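Local coordinates for protein probable alginate O-acetylase AlgJ (Pseudomonas putida, PDB 4O8V) that probably adds acetyl groups at O-2 and O-3 of mannuronate residues in alginate, as part of an inner-membrane acetylation complex, at residues Asp16-Ser21 / Pro62-Val67; Glu23-Thr28 / Glu75-Leu80; Asp82-Gln87 / Phe274-Leu279; Arg118-Trp123 / Lys163-Asn168. All blocks are in the same frame, centred on the assembly; numbering follows the deposited sequence.

Contact 1 (Asp16-Ser21 / Pro62-Val67)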
loop_
_atom_site.group_PDB
_atom_site.type_symbol
_atom_site.label_atom_id
_atom_site.label_comp_id
_atom_site.label_asym_id
_atom_site.label_seq_id
_atom_site.Cartn_x
_atom_site.Cartn_y
_atom_site.Cartn_z
ATOM N N ASP A 16 -13.007 19.961 8.923
ATOM C CA ASP A 16 -13.855 19.827 7.731
ATOM C C ASP A 16 -14.382 18.394 7.545
ATOM O O ASP A 16 -14.490 17.897 6.406
ATOM C CB ASP A 16 -13.092 20.271 6.456
ATOM C CG ASP A 16 -12.962 21.792 6.335
ATOM O OD1 ASP A 16 -13.353 22.518 7.285
ATOM O OD2 ASP A 16 -12.463 22.265 5.285
ATOM N N GLN A 17 -14.725 17.742 8.657
ATOM C CA GLN A 17 -15.268 16.378 8.646
ATOM C C GLN A 17 -14.309 15.353 7.985
ATOM O O GLN A 17 -14.745 14.372 7.381
ATOM C CB GLN A 17 -16.659 16.340 7.961
ATOM C CG GLN A 17 -17.720 17.250 8.645
ATOM C CD GLN A 17 -19.172 16.763 8.504
ATOM O OE1 GLN A 17 -19.647 16.429 7.412
ATOM N NE2 GLN A 17 -19.894 16.752 9.626
ATOM N N TRP A 18 -13.002 15.574 8.133
ATOM C CA TRP A 18 -11.998 14.559 7.756
ATOM C C TRP A 18 -11.774 13.604 8.946
ATOM O O TRP A 18 -11.829 14.035 10.099
ATOM C CB TRP A 18 -10.673 15.233 7.369
ATOM C CG TRP A 18 -10.632 15.705 5.938
ATOM C CD1 TRP A 18 -11.309 16.766 5.380
ATOM C CD2 TRP A 18 -9.881 15.113 4.888
ATOM N NE1 TRP A 18 -11.032 16.839 4.026
ATOM C CE2 TRP A 18 -10.140 15.847 3.713
ATOM C CE3 TRP A 18 -8.997 14.024 4.828
ATOM C CZ2 TRP A 18 -9.561 15.513 2.478
ATOM C CZ3 TRP A 18 -8.420 13.704 3.604
ATOM C CH2 TRP A 18 -8.703 14.445 2.453
ATOM N N LEU A 19 -11.501 12.334 8.658
ATOM C CA LEU A 19 -11.200 11.323 9.674
ATOM C C LEU A 19 -9.847 10.714 9.373
ATOM O O LEU A 19 -9.518 10.546 8.221
ATOM C CB LEU A 19 -12.245 10.218 9.667
ATOM C CG LEU A 19 -13.686 10.666 9.846
ATOM C CD1 LEU A 19 -14.606 9.438 9.715
ATOM C CD2 LEU A 19 -13.837 11.316 11.205
ATOM N N PHE A 20 -9.093 10.338 10.396
ATOM C CA PHE A 20 -7.820 9.646 10.174
ATOM C C PHE A 20 -7.769 8.373 11.011
ATOM O O PHE A 20 -8.453 8.270 12.034
ATOM C CB PHE A 20 -6.635 10.544 10.532
ATOM C CG PHE A 20 -6.524 11.801 9.694
ATOM C CD1 PHE A 20 -5.799 11.806 8.519
ATOM C CD2 PHE A 20 -7.118 12.985 10.106
ATOM C CE1 PHE A 20 -5.678 12.985 7.749
ATOM C CE2 PHE A 20 -7.010 14.164 9.338
ATOM C CZ PHE A 20 -6.286 14.156 8.161
ATOM N N SER A 21 -6.971 7.401 10.565
ATOM C CA SER A 21 -6.657 6.226 11.382
ATOM C C SER A 21 -5.723 6.608 12.512
ATOM O O SER A 21 -4.701 7.254 12.267
ATOM C CB SER A 21 -5.977 5.139 10.543
ATOM O OG SER A 21 -5.473 4.134 11.408
ATOM N N PRO A 62 2.458 6.638 1.542
ATOM C CA PRO A 62 2.540 7.610 2.633
ATOM C C PRO A 62 1.248 7.647 3.445
ATOM O O PRO A 62 0.180 7.321 2.910
ATOM C CB PRO A 62 2.773 8.934 1.905
ATOM C CG PRO A 62 2.187 8.737 0.550
ATOM C CD PRO A 62 2.477 7.272 0.218
ATOM N N ALA A 63 1.354 8.033 4.713
ATOM C CA ALA A 63 0.193 8.142 5.593
ATOM C C ALA A 63 -0.747 9.230 5.087
ATOM O O ALA A 63 -0.294 10.260 4.582
ATOM C CB ALA A 63 0.631 8.444 7.003
ATOM N N LYS A 64 -2.050 9.013 5.240
ATOM C CA LYS A 64 -3.001 10.045 4.852
ATOM C C LYS A 64 -2.740 11.299 5.680
ATOM O O LYS A 64 -2.835 12.429 5.174
ATOM C CB LYS A 64 -4.444 9.574 5.036
ATOM C CG LYS A 64 -5.464 10.589 4.512
ATOM C CD LYS A 64 -6.860 10.019 4.447
ATOM C CE LYS A 64 -7.697 10.489 5.593
ATOM N NZ LYS A 64 -9.116 10.050 5.446
ATOM N N ALA A 65 -2.372 11.104 6.948
ATOM C CA ALA A 65 -2.084 12.234 7.841
ATOM C C ALA A 65 -0.871 13.049 7.408
ATOM O O ALA A 65 -0.724 14.197 7.796
ATOM C CB ALA A 65 -1.886 11.747 9.263
ATOM N N ARG A 66 0.019 12.441 6.636
ATOM C CA ARG A 66 1.198 13.135 6.118
ATOM C C ARG A 66 0.864 13.895 4.840
ATOM O O ARG A 66 1.388 14.975 4.605
ATOM C CB ARG A 66 2.347 12.130 5.838
ATOM C CG ARG A 66 3.618 12.781 5.304
ATOM C CD ARG A 66 4.761 11.763 5.048
ATOM N NE ARG A 66 4.963 10.813 6.148
ATOM C CZ ARG A 66 5.561 11.098 7.300
ATOM N NH1 ARG A 66 5.991 12.337 7.554
ATOM N NH2 ARG A 66 5.708 10.147 8.223
ATOM N N VAL A 67 0.001 13.319 4.012
ATOM C CA VAL A 67 -0.347 13.923 2.738
ATOM C C VAL A 67 -1.378 15.041 2.935
ATOM O O VAL A 67 -1.344 16.043 2.223
ATOM C CB VAL A 67 -0.889 12.874 1.739
ATOM C CG1 VAL A 67 -1.332 13.541 0.433
ATOM C CG2 VAL A 67 0.171 11.800 1.461
#
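Lys64, in the first turn of helix 64-67, reaches across to Trp18, Leu19 and Phe20, where strand 19-21 of a small antiparallel hairpin with strand 11-13 passes the start of this short helix in the SGNH-hydrolase-like domain. The hydrophobic part of the contact is made by the far methylenes of the lysine chain, chiefly CE. Lys64 CE lies near the plane of the Trp18 indole, at its edge, 3.8 Å from Trp18 CE3, and 3.7 Å from Phe20 CD1, so the two aromatic side chains confine the methylene from different directions. The Phe20 side chain crosses that of Lys64 at about a right angle and goes on to the helix backbone, its CE1 3.7 Å from Ala65 CA; Ala65 CB packs against CD1 of the same ring. The polar part is concentrated at the ammonium. With CG anti to the backbone N (chi1 -175°) and a bend at chi3, the chain carries this buried, probably charged group to three acceptors: two carbonyls of one loop, Leu117 O and Asp120 O, and one of strand 19-21. Across this contact, Lys64 NZ meets Leu19 O at 2.8 Å, with a C=O...N angle of 172°.

Contact 2 (Glu23-Thr28 / Glu75-Leu80)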
loop_
_atom_site.group_PDB
_atom_site.type_symbol
_atom_site.label_atom_id
_atom_site.label_comp_id
_atom_site.label_asym_id
_atom_site.label_seq_id
_atom_site.Cartn_x
_atom_site.Cartn_y
_atom_site.Cartn_z
ATOM N N GLU A 23 -3.770 4.762 13.792
ATOM C CA GLU A 23 -2.532 4.022 13.533
ATOM C C GLU A 23 -1.485 4.939 12.891
ATOM O O GLU A 23 -0.288 4.631 12.886
ATOM C CB GLU A 23 -2.804 2.795 12.647
ATOM C CG GLU A 23 -3.708 1.758 13.295
ATOM C CD GLU A 23 -3.967 0.539 12.406
ATOM O OE1 GLU A 23 -3.682 0.586 11.191
ATOM O OE2 GLU A 23 -4.461 -0.476 12.931
ATOM N N GLU A 24 -1.940 6.074 12.362
ATOM C CA GLU A 24 -1.033 7.072 11.811
ATOM C C GLU A 24 -0.642 8.089 12.878
ATOM O O GLU A 24 0.113 9.025 12.608
ATOM C CB GLU A 24 -1.675 7.772 10.598
ATOM C CG GLU A 24 -1.644 6.888 9.335
ATOM C CD GLU A 24 -2.400 7.466 8.148
ATOM O OE1 GLU A 24 -2.913 8.609 8.234
ATOM O OE2 GLU A 24 -2.488 6.770 7.107
ATOM N N PHE A 25 -1.166 7.903 14.092
ATOM C CA PHE A 25 -0.928 8.837 15.199
ATOM C C PHE A 25 -0.238 8.199 16.408
ATOM O O PHE A 25 0.637 8.805 17.032
ATOM C CB PHE A 25 -2.249 9.442 15.694
ATOM C CG PHE A 25 -2.856 10.439 14.759
ATOM C CD1 PHE A 25 -3.371 10.035 13.545
ATOM C CD2 PHE A 25 -2.950 11.780 15.119
ATOM C CE1 PHE A 25 -3.947 10.965 12.672
ATOM C CE2 PHE A 25 -3.531 12.711 14.258
ATOM C CZ PHE A 25 -4.020 12.301 13.029
ATOM N N LYS A 26 -0.681 6.997 16.770
ATOM C CA LYS A 26 -0.369 6.416 18.083
ATOM C C LYS A 26 1.102 6.031 18.210
ATOM O O LYS A 26 1.711 5.570 17.248
ATOM C CB LYS A 26 -1.243 5.176 18.344
ATOM C CG LYS A 26 -0.923 3.985 17.423
ATOM C CD LYS A 26 -1.803 2.763 17.691
ATOM C CE LYS A 26 -3.278 3.113 17.555
ATOM N NZ LYS A 26 -4.205 1.940 17.599
ATOM N N PRO A 27 1.681 6.234 19.399
ATOM C CA PRO A 27 2.998 5.640 19.654
ATOM C C PRO A 27 2.867 4.130 19.736
ATOM O O PRO A 27 1.768 3.635 19.981
ATOM C CB PRO A 27 3.400 6.234 21.001
ATOM C CG PRO A 27 2.104 6.545 21.673
ATOM C CD PRO A 27 1.164 6.964 20.572
ATOM N N THR A 28 3.954 3.401 19.510
ATOM C CA THR A 28 3.942 1.962 19.719
ATOM C C THR A 28 5.082 1.644 20.672
ATOM O O THR A 28 6.206 2.097 20.460
ATOM C CB THR A 28 4.082 1.186 18.391
ATOM O OG1 THR A 28 2.894 1.371 17.611
ATOM C CG2 THR A 28 4.269 -0.298 18.635
ATOM N N GLU A 75 -5.653 16.940 17.643
ATOM C CA GLU A 75 -4.644 15.902 17.837
ATOM C C GLU A 75 -3.644 15.860 16.690
ATOM O O GLU A 75 -4.036 15.863 15.524
ATOM C CB GLU A 75 -5.290 14.519 17.970
ATOM C CG GLU A 75 -6.103 14.290 19.223
ATOM C CD GLU A 75 -6.607 12.859 19.308
ATOM O OE1 GLU A 75 -5.778 11.948 19.536
ATOM O OE2 GLU A 75 -7.826 12.643 19.128
ATOM N N ARG A 76 -2.359 15.792 17.033
ATOM C CA ARG A 76 -1.287 15.577 16.047
ATOM C C ARG A 76 -0.628 14.215 16.267
ATOM O O ARG A 76 -0.616 13.726 17.401
ATOM C CB ARG A 76 -0.244 16.694 16.157
ATOM C CG ARG A 76 -0.815 18.073 15.892
ATOM C CD ARG A 76 -1.443 18.076 14.515
ATOM N NE ARG A 76 -2.427 19.135 14.342
ATOM C CZ ARG A 76 -2.235 20.210 13.585
ATOM N NH1 ARG A 76 -1.087 20.362 12.944
ATOM N NH2 ARG A 76 -3.190 21.129 13.475
ATOM N N PRO A 77 -0.063 13.610 15.204
ATOM C CA PRO A 77 0.617 12.319 15.386
ATOM C C PRO A 77 1.788 12.428 16.373
ATOM O O PRO A 77 2.377 13.509 16.513
ATOM C CB PRO A 77 1.104 11.969 13.971
ATOM C CG PRO A 77 0.155 12.706 13.051
ATOM C CD PRO A 77 -0.137 14.004 13.786
ATOM N N ALA A 78 2.098 11.337 17.075
ATOM C CA ALA A 78 3.271 11.298 17.954
ATOM C C ALA A 78 4.560 11.372 17.147
ATOM O O ALA A 78 4.562 11.163 15.929
ATOM C CB ALA A 78 3.268 10.035 18.828
ATOM N N SER A 79 5.658 11.643 17.844
ATOM C CA SER A 79 6.933 11.928 17.203
ATOM C C SER A 79 7.435 10.775 16.325
ATOM O O SER A 79 8.121 11.007 15.328
ATOM C CB SER A 79 7.971 12.282 18.265
ATOM O OG SER A 79 8.179 11.190 19.143
ATOM N N LEU A 80 7.077 9.544 16.691
ATOM C CA LEU A 80 7.420 8.359 15.894
ATOM C C LEU A 80 7.051 8.548 14.421
ATOM O O LEU A 80 7.761 8.110 13.523
ATOM C CB LEU A 80 6.716 7.117 16.468
ATOM C CG LEU A 80 6.575 5.848 15.620
ATOM C CD1 LEU A 80 7.941 5.182 15.460
ATOM C CD2 LEU A 80 5.553 4.876 16.227
#
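The Phe25 ring carries Pro77 on one face: Pro77 CG stands 3.9 Å from the ring centroid and 15° off the normal, a CH-pi contact displaced toward the rim. At the edge, near the ring plane, the carbonyl of Glu75 comes up, with Glu75 O 3.4 Å from Phe25 CE2. The proline also flanks the ring through CD, 3.7 Å from Phe25 CE2, while its CB rests 3.4 Å from Glu24 O. With Phe25 CG beside its backbone N (chi1 -72°), the ring is laid along the Glu75-Pro77 backbone, and Val12 of strand 11-13 and Leu72 also touch it.

One main-chain bond joins the two loops. Ala78 N donates to Phe25 O over 2.9 Å, nearly straight at 170°. Further along, Ala78 CB packs on Pro27 CD at 4.1 Å, and Leu80 brings CD2 to within 3.9 Å of Thr28 N. Leu80 also reaches Ala31 of helix 31-51, so this end of the contact runs into the helix that follows.

The loop after strand 19-21 is thus joined to the loop leading into helix 84-94 by one hydrogen bond between main-chain N-H and C=O groups, set among prolines, aromatic ring and aliphatic groups. Glu75 O is buried here without a polar partner, and the aromatic C-H edge facing it probably offers modest electrostatic compensation.

Contact 3 (Asp82-Gln87 / Phe274-Leu279)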
loop_
_atom_site.group_PDB
_atom_site.type_symbol
_atom_site.label_atom_id
_atom_site.label_comp_id
_atom_site.label_asym_id
_atom_site.label_seq_id
_atom_site.Cartn_x
_atom_site.Cartn_y
_atom_site.Cartn_z
ATOM N N ASP A 82 6.716 11.468 12.790
ATOM C CA ASP A 82 7.253 12.681 12.160
ATOM C C ASP A 82 8.029 12.394 10.869
ATOM O O ASP A 82 7.794 13.014 9.840
ATOM C CB ASP A 82 8.161 13.433 13.123
ATOM C CG ASP A 82 7.389 14.189 14.193
ATOM O OD1 ASP A 82 6.158 14.354 14.056
ATOM O OD2 ASP A 82 8.036 14.632 15.162
ATOM N N ASP A 83 8.956 11.448 10.923
ATOM C CA ASP A 83 9.811 11.205 9.767
ATOM C C ASP A 83 9.855 9.733 9.366
ATOM O O ASP A 83 10.853 9.261 8.804
ATOM C CB ASP A 83 11.226 11.714 10.043
ATOM C CG ASP A 83 11.974 12.079 8.762
ATOM O OD1 ASP A 83 11.329 12.657 7.843
ATOM O OD2 ASP A 83 13.196 11.786 8.680
ATOM N N LEU A 84 8.751 9.034 9.631
ATOM C CA LEU A 84 8.661 7.587 9.411
ATOM C C LEU A 84 8.785 7.220 7.924
ATOM O O LEU A 84 9.483 6.264 7.572
ATOM C CB LEU A 84 7.344 7.051 9.974
ATOM C CG LEU A 84 7.091 5.536 9.916
ATOM C CD1 LEU A 84 8.243 4.762 10.524
ATOM C CD2 LEU A 84 5.787 5.219 10.667
ATOM N N TYR A 85 8.110 7.982 7.063
ATOM C CA TYR A 85 8.175 7.746 5.633
ATOM C C TYR A 85 9.618 7.824 5.132
ATOM O O TYR A 85 10.096 6.895 4.484
ATOM C CB TYR A 85 7.278 8.752 4.892
ATOM C CG TYR A 85 7.331 8.655 3.384
ATOM C CD1 TYR A 85 6.548 7.731 2.695
ATOM C CD2 TYR A 85 8.179 9.481 2.648
ATOM C CE1 TYR A 85 6.597 7.638 1.311
ATOM C CE2 TYR A 85 8.236 9.407 1.264
ATOM C CZ TYR A 85 7.449 8.471 0.601
ATOM O OH TYR A 85 7.524 8.417 -0.775
ATOM N N ASN A 86 10.307 8.913 5.478
ATOM C CA ASN A 86 11.696 9.135 5.109
ATOM C C ASN A 86 12.623 8.047 5.647
ATOM O O ASN A 86 13.488 7.543 4.929
ATOM C CB ASN A 86 12.150 10.512 5.624
ATOM C CG ASN A 86 13.595 10.849 5.258
ATOM O OD1 ASN A 86 14.003 10.792 4.093
ATOM N ND2 ASN A 86 14.371 11.218 6.257
ATOM N N GLN A 87 12.445 7.681 6.913
ATOM C CA GLN A 87 13.293 6.649 7.503
ATOM C C GLN A 87 13.024 5.269 6.904
ATOM O O GLN A 87 13.948 4.463 6.780
ATOM C CB GLN A 87 13.114 6.620 9.027
ATOM C CG GLN A 87 13.721 7.836 9.739
ATOM C CD GLN A 87 15.250 7.960 9.555
ATOM O OE1 GLN A 87 15.951 6.968 9.312
ATOM N NE2 GLN A 87 15.762 9.185 9.671
ATOM N N PHE A 274 2.973 -1.417 0.735
ATOM C CA PHE A 274 3.322 -1.465 2.155
ATOM C C PHE A 274 3.128 -0.057 2.733
ATOM O O PHE A 274 4.021 0.785 2.640
ATOM C CB PHE A 274 4.783 -1.949 2.323
ATOM C CG PHE A 274 5.129 -2.448 3.711
ATOM C CD1 PHE A 274 4.874 -1.674 4.839
ATOM C CD2 PHE A 274 5.717 -3.715 3.889
ATOM C CE1 PHE A 274 5.217 -2.142 6.120
ATOM C CE2 PHE A 274 6.041 -4.196 5.165
ATOM C CZ PHE A 274 5.783 -3.410 6.285
ATOM N N PRO A 275 1.953 0.219 3.308
ATOM C CA PRO A 275 1.715 1.564 3.839
ATOM C C PRO A 275 2.651 1.880 5.026
ATOM O O PRO A 275 2.947 0.987 5.824
ATOM C CB PRO A 275 0.240 1.513 4.292
ATOM C CG PRO A 275 -0.368 0.376 3.463
ATOM C CD PRO A 275 0.768 -0.647 3.420
ATOM N N GLU A 276 3.109 3.123 5.143
ATOM C CA GLU A 276 4.164 3.432 6.109
ATOM C C GLU A 276 3.807 3.105 7.566
ATOM O O GLU A 276 4.668 2.665 8.322
ATOM C CB GLU A 276 4.586 4.904 5.990
ATOM C CG GLU A 276 3.529 5.915 6.422
ATOM C CD GLU A 276 4.090 7.310 6.682
ATOM O OE1 GLU A 276 4.614 7.564 7.791
ATOM O OE2 GLU A 276 3.978 8.172 5.791
ATOM N N ARG A 277 2.543 3.278 7.957
ATOM C CA ARG A 277 2.159 3.116 9.354
ATOM C C ARG A 277 2.342 1.690 9.878
ATOM O O ARG A 277 2.341 1.481 11.082
ATOM C CB ARG A 277 0.698 3.540 9.566
ATOM C CG ARG A 277 -0.348 2.530 9.045
ATOM C CD ARG A 277 -1.751 3.147 9.190
ATOM N NE ARG A 277 -2.868 2.227 8.966
ATOM C CZ ARG A 277 -3.553 2.168 7.825
ATOM N NH1 ARG A 277 -3.198 2.939 6.805
ATOM N NH2 ARG A 277 -4.578 1.333 7.696
ATOM N N TYR A 278 2.484 0.723 8.975
ATOM C CA TYR A 278 2.653 -0.676 9.383
ATOM C C TYR A 278 4.078 -1.020 9.798
ATOM O O TYR A 278 4.303 -2.071 10.390
ATOM C CB TYR A 278 2.233 -1.633 8.256
ATOM C CG TYR A 278 0.738 -1.697 8.032
ATOM C CD1 TYR A 278 -0.092 -2.409 8.902
ATOM C CD2 TYR A 278 0.155 -1.031 6.960
ATOM C CE1 TYR A 278 -1.466 -2.457 8.700
ATOM C CE2 TYR A 278 -1.208 -1.071 6.752
ATOM C CZ TYR A 278 -2.015 -1.785 7.618
ATOM O OH TYR A 278 -3.379 -1.816 7.391
ATOM N N LEU A 279 5.049 -0.169 9.472
ATOM C CA LEU A 279 6.448 -0.520 9.754
ATOM C C LEU A 279 6.721 -0.682 11.266
ATOM O O LEU A 279 7.401 -1.625 11.671
ATOM C CB LEU A 279 7.405 0.520 9.154
ATOM C CG LEU A 279 8.895 0.147 9.258
ATOM C CD1 LEU A 279 9.203 -1.121 8.488
ATOM C CD2 LEU A 279 9.766 1.287 8.770
#
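Glu276 turns its CG between its own backbone N and carbonyl carbon (chi1 68°) and then runs extended, which delivers its carboxylate to Leu84 and Tyr85 in the first turn of helix 84-94. Leu84 in turn holds CG anti to its backbone N (chi1 -177°), and this points its branches toward Glu276 O and Leu279. The contact lies where strand 269-275 of the parallel sheet in this SGNH-hydrolase-like fold ends in a 3-10 turn, 276-278, against the beginning of that helix. The carboxylate rests against two CB atoms by van der Waals contact alone: Glu276 OE1 is 3.5 Å from Leu84 CB, and OE2 is 3.5 Å from Tyr85 CB. The Tyr85 side chain crosses the glutamate at about a right angle, its ring plane 36° from that of the carboxylate.

The charge of Glu276 is answered outside the two segments, by a salt bridge from Arg66 to OE1 and by the backbone N of Ala63 at OE2. The phenol of Tyr85 points elsewhere, to Asp101 and the N of Met103. A methyl meets a main-chain carbonyl where Leu84 CD2 lies 3.6 Å from Glu276 O. Beyond it the contact becomes aliphatic, with Leu84 and Leu279 both also packing on Met35 of helix 31-51, and Leu84 CD1 meets Leu279 CD2 at 4.2 Å.

Contact 4 (Arg118-Trp123 / Lys163-Asn168)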
loop_
_atom_site.group_PDB
_atom_site.type_symbol
_atom_site.label_atom_id
_atom_site.label_comp_id
_atom_site.label_asym_id
_atom_site.label_seq_id
_atom_site.Cartn_x
_atom_site.Cartn_y
_atom_site.Cartn_z
ATOM N N ARG A 118 -11.845 11.482 2.166
ATOM C CA ARG A 118 -11.984 12.266 3.409
ATOM C C ARG A 118 -12.291 11.410 4.667
ATOM O O ARG A 118 -11.746 11.672 5.747
ATOM C CB ARG A 118 -13.067 13.346 3.208
ATOM C CG ARG A 118 -13.390 14.196 4.452
ATOM C CD ARG A 118 -14.333 15.369 4.104
ATOM N NE ARG A 118 -15.418 14.958 3.226
ATOM C CZ ARG A 118 -16.506 14.310 3.625
ATOM N NH1 ARG A 118 -16.677 14.014 4.906
ATOM N NH2 ARG A 118 -17.434 13.968 2.736
ATOM N N THR A 119 -13.135 10.385 4.530
ATOM C CA THR A 119 -13.603 9.623 5.686
ATOM C C THR A 119 -13.109 8.180 5.728
ATOM O O THR A 119 -13.611 7.362 6.494
ATOM C CB THR A 119 -15.126 9.599 5.742
ATOM O OG1 THR A 119 -15.634 8.791 4.673
ATOM C CG2 THR A 119 -15.687 11.032 5.624
ATOM N N ASP A 120 -12.115 7.876 4.906
ATOM C CA ASP A 120 -11.655 6.494 4.725
ATOM C C ASP A 120 -10.125 6.485 4.767
ATOM O O ASP A 120 -9.500 7.507 4.494
ATOM C CB ASP A 120 -12.205 5.963 3.394
ATOM C CG ASP A 120 -11.946 4.462 3.165
ATOM O OD1 ASP A 120 -10.820 4.103 2.754
ATOM O OD2 ASP A 120 -12.900 3.661 3.362
ATOM N N THR A 121 -9.515 5.361 5.125
ATOM C CA THR A 121 -8.056 5.288 5.176
ATOM C C THR A 121 -7.411 5.310 3.791
ATOM O O THR A 121 -6.227 5.621 3.662
ATOM C CB THR A 121 -7.565 3.997 5.887
ATOM O OG1 THR A 121 -8.012 2.863 5.142
ATOM C CG2 THR A 121 -8.094 3.939 7.311
ATOM N N HIS A 122 -8.168 4.965 2.755
ATOM C CA HIS A 122 -7.534 4.607 1.483
ATOM C C HIS A 122 -7.350 5.747 0.489
ATOM O O HIS A 122 -8.041 6.761 0.532
ATOM C CB HIS A 122 -8.332 3.494 0.803
ATOM C CG HIS A 122 -8.326 2.213 1.583
ATOM N ND1 HIS A 122 -9.394 1.798 2.349
ATOM C CD2 HIS A 122 -7.356 1.278 1.739
ATOM C CE1 HIS A 122 -9.088 0.645 2.928
ATOM N NE2 HIS A 122 -7.853 0.314 2.584
ATOM N N TRP A 123 -6.416 5.560 -0.437
ATOM C CA TRP A 123 -6.357 6.445 -1.582
ATOM C C TRP A 123 -7.644 6.365 -2.403
ATOM O O TRP A 123 -8.343 5.348 -2.415
ATOM C CB TRP A 123 -5.142 6.128 -2.468
ATOM C CG TRP A 123 -4.886 4.657 -2.752
ATOM C CD1 TRP A 123 -5.801 3.629 -2.810
ATOM C CD2 TRP A 123 -3.609 4.081 -3.075
ATOM N NE1 TRP A 123 -5.151 2.441 -3.139
ATOM C CE2 TRP A 123 -3.811 2.696 -3.302
ATOM C CE3 TRP A 123 -2.312 4.603 -3.174
ATOM C CZ2 TRP A 123 -2.753 1.821 -3.625
ATOM C CZ3 TRP A 123 -1.263 3.728 -3.504
ATOM C CH2 TRP A 123 -1.499 2.350 -3.710
ATOM N N LYS A 163 -19.573 5.244 2.133
ATOM C CA LYS A 163 -19.339 5.356 3.577
ATOM C C LYS A 163 -17.949 4.829 3.901
ATOM O O LYS A 163 -17.683 3.655 3.677
ATOM C CB LYS A 163 -20.388 4.570 4.382
ATOM C CG LYS A 163 -20.306 4.854 5.892
ATOM C CD LYS A 163 -21.441 4.210 6.676
ATOM C CE LYS A 163 -20.926 3.128 7.610
ATOM N NZ LYS A 163 -22.035 2.499 8.383
ATOM N N GLY A 164 -17.077 5.696 4.421
ATOM C CA GLY A 164 -15.676 5.354 4.646
ATOM C C GLY A 164 -15.442 4.389 5.801
ATOM O O GLY A 164 -16.242 4.307 6.754
ATOM N N ASP A 165 -14.328 3.658 5.734
ATOM C CA ASP A 165 -14.086 2.597 6.698
ATOM C C ASP A 165 -13.895 3.169 8.108
ATOM O O ASP A 165 -14.235 2.527 9.082
ATOM C CB ASP A 165 -12.883 1.707 6.263
ATOM C CG ASP A 165 -11.557 2.465 6.075
ATOM O OD1 ASP A 165 -11.482 3.716 6.108
ATOM O OD2 ASP A 165 -10.532 1.768 5.839
ATOM N N LEU A 166 -13.415 4.405 8.200
ATOM C CA LEU A 166 -13.206 5.044 9.497
ATOM C C LEU A 166 -14.493 5.441 10.229
ATOM O O LEU A 166 -14.504 5.556 11.458
ATOM C CB LEU A 166 -12.316 6.270 9.325
ATOM C CG LEU A 166 -10.882 5.887 8.980
ATOM C CD1 LEU A 166 -10.124 7.110 8.452
ATOM C CD2 LEU A 166 -10.173 5.246 10.198
ATOM N N THR A 167 -15.577 5.649 9.492
ATOM C CA THR A 167 -16.815 6.075 10.134
ATOM C C THR A 167 -17.328 5.004 11.089
ATOM O O THR A 167 -18.025 5.310 12.044
ATOM C CB THR A 167 -17.897 6.387 9.115
ATOM O OG1 THR A 167 -18.371 5.157 8.564
ATOM C CG2 THR A 167 -17.325 7.235 8.005
ATOM N N ASN A 168 -16.954 3.750 10.849
ATOM C CA ASN A 168 -17.420 2.657 11.696
ATOM C C ASN A 168 -16.693 2.579 13.034
ATOM O O ASN A 168 -17.137 1.884 13.954
ATOM C CB ASN A 168 -17.293 1.335 10.945
ATOM C CG ASN A 168 -18.239 1.258 9.765
ATOM O OD1 ASN A 168 -19.412 0.880 9.909
ATOM N ND2 ASN A 168 -17.747 1.653 8.590
HETATM O O HOH W 1 -18.436 8.240 5.297
#
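The loop holding Asp120 and His122, assigned by similarity to the active site, His122 as proton acceptor, is gripped here by the loop after strand 152-162 of this SGNH-hydrolase-like fold. Ser218, the nucleophile by similarity, has its hydroxyl hydrogen-bonded to His122 NE2, which gives the arrangement of a Ser-His-Asp triad. Asp120 OD1 takes two bonds: His122 ND1 on its syn lone pair at 2.7 Å, tilted 20° from the imidazole plane, and His122 N on its anti lone pair, which makes an Asx turn. The other oxygen, OD2, receives Asp165 N at 2.8 Å, the donor standing 41° out of the carboxylate plane.

Asp165 thus positions Asp120 through its N-H and holds Thr121 through its carboxylate. The two carboxylates are stacked, planes 8° apart; Asp120 OD2 and Asp165 OD1, two acceptors 3.1 Å apart, do not bond each other, and the donors around them probably offset their closeness. Through syn lone pairs, Asp165 OD1 accepts from Thr121 N at 2.7 Å and OD2 from Thr121 OG1 at 2.8 Å. That hydroxyl lies over one face of the His122 ring.

Gly164 CA makes a CA-H...O contact with Thr119 O, and Leu166 CG is 3.8 Å from Thr121 CG2. Beside the Thr119-Gly164 approach a water donates to Thr119 OG1, itself also hydrogen-bonded to Asp184 OD2, at 2.9 Å and accepts from Gly164 N at 3.0 Å.

Contacts 1 to 4 all belong to one SGNH-hydrolase-like domain. The segments of contacts 1 and 2 alternate along the chain, while contact 4 is nested inside the long loop closed by contact 3. Contact 1 is the hub: it lies about 10 Å from contact 4, 12 Å from contact 2 and 14 Å from contact 3, centre to centre, and touches all three. Glu24 of contact 2 probably accepts hydrogen bonds from the backbone N atoms of Lys64 and Ala65, and Glu23 forms a salt bridge with Arg277 of contact 3. Contacts 3 and 4, centres about 20 Å apart, do not touch. Helix 64-67 thus connects the active-site loop with the end of the parallel sheet.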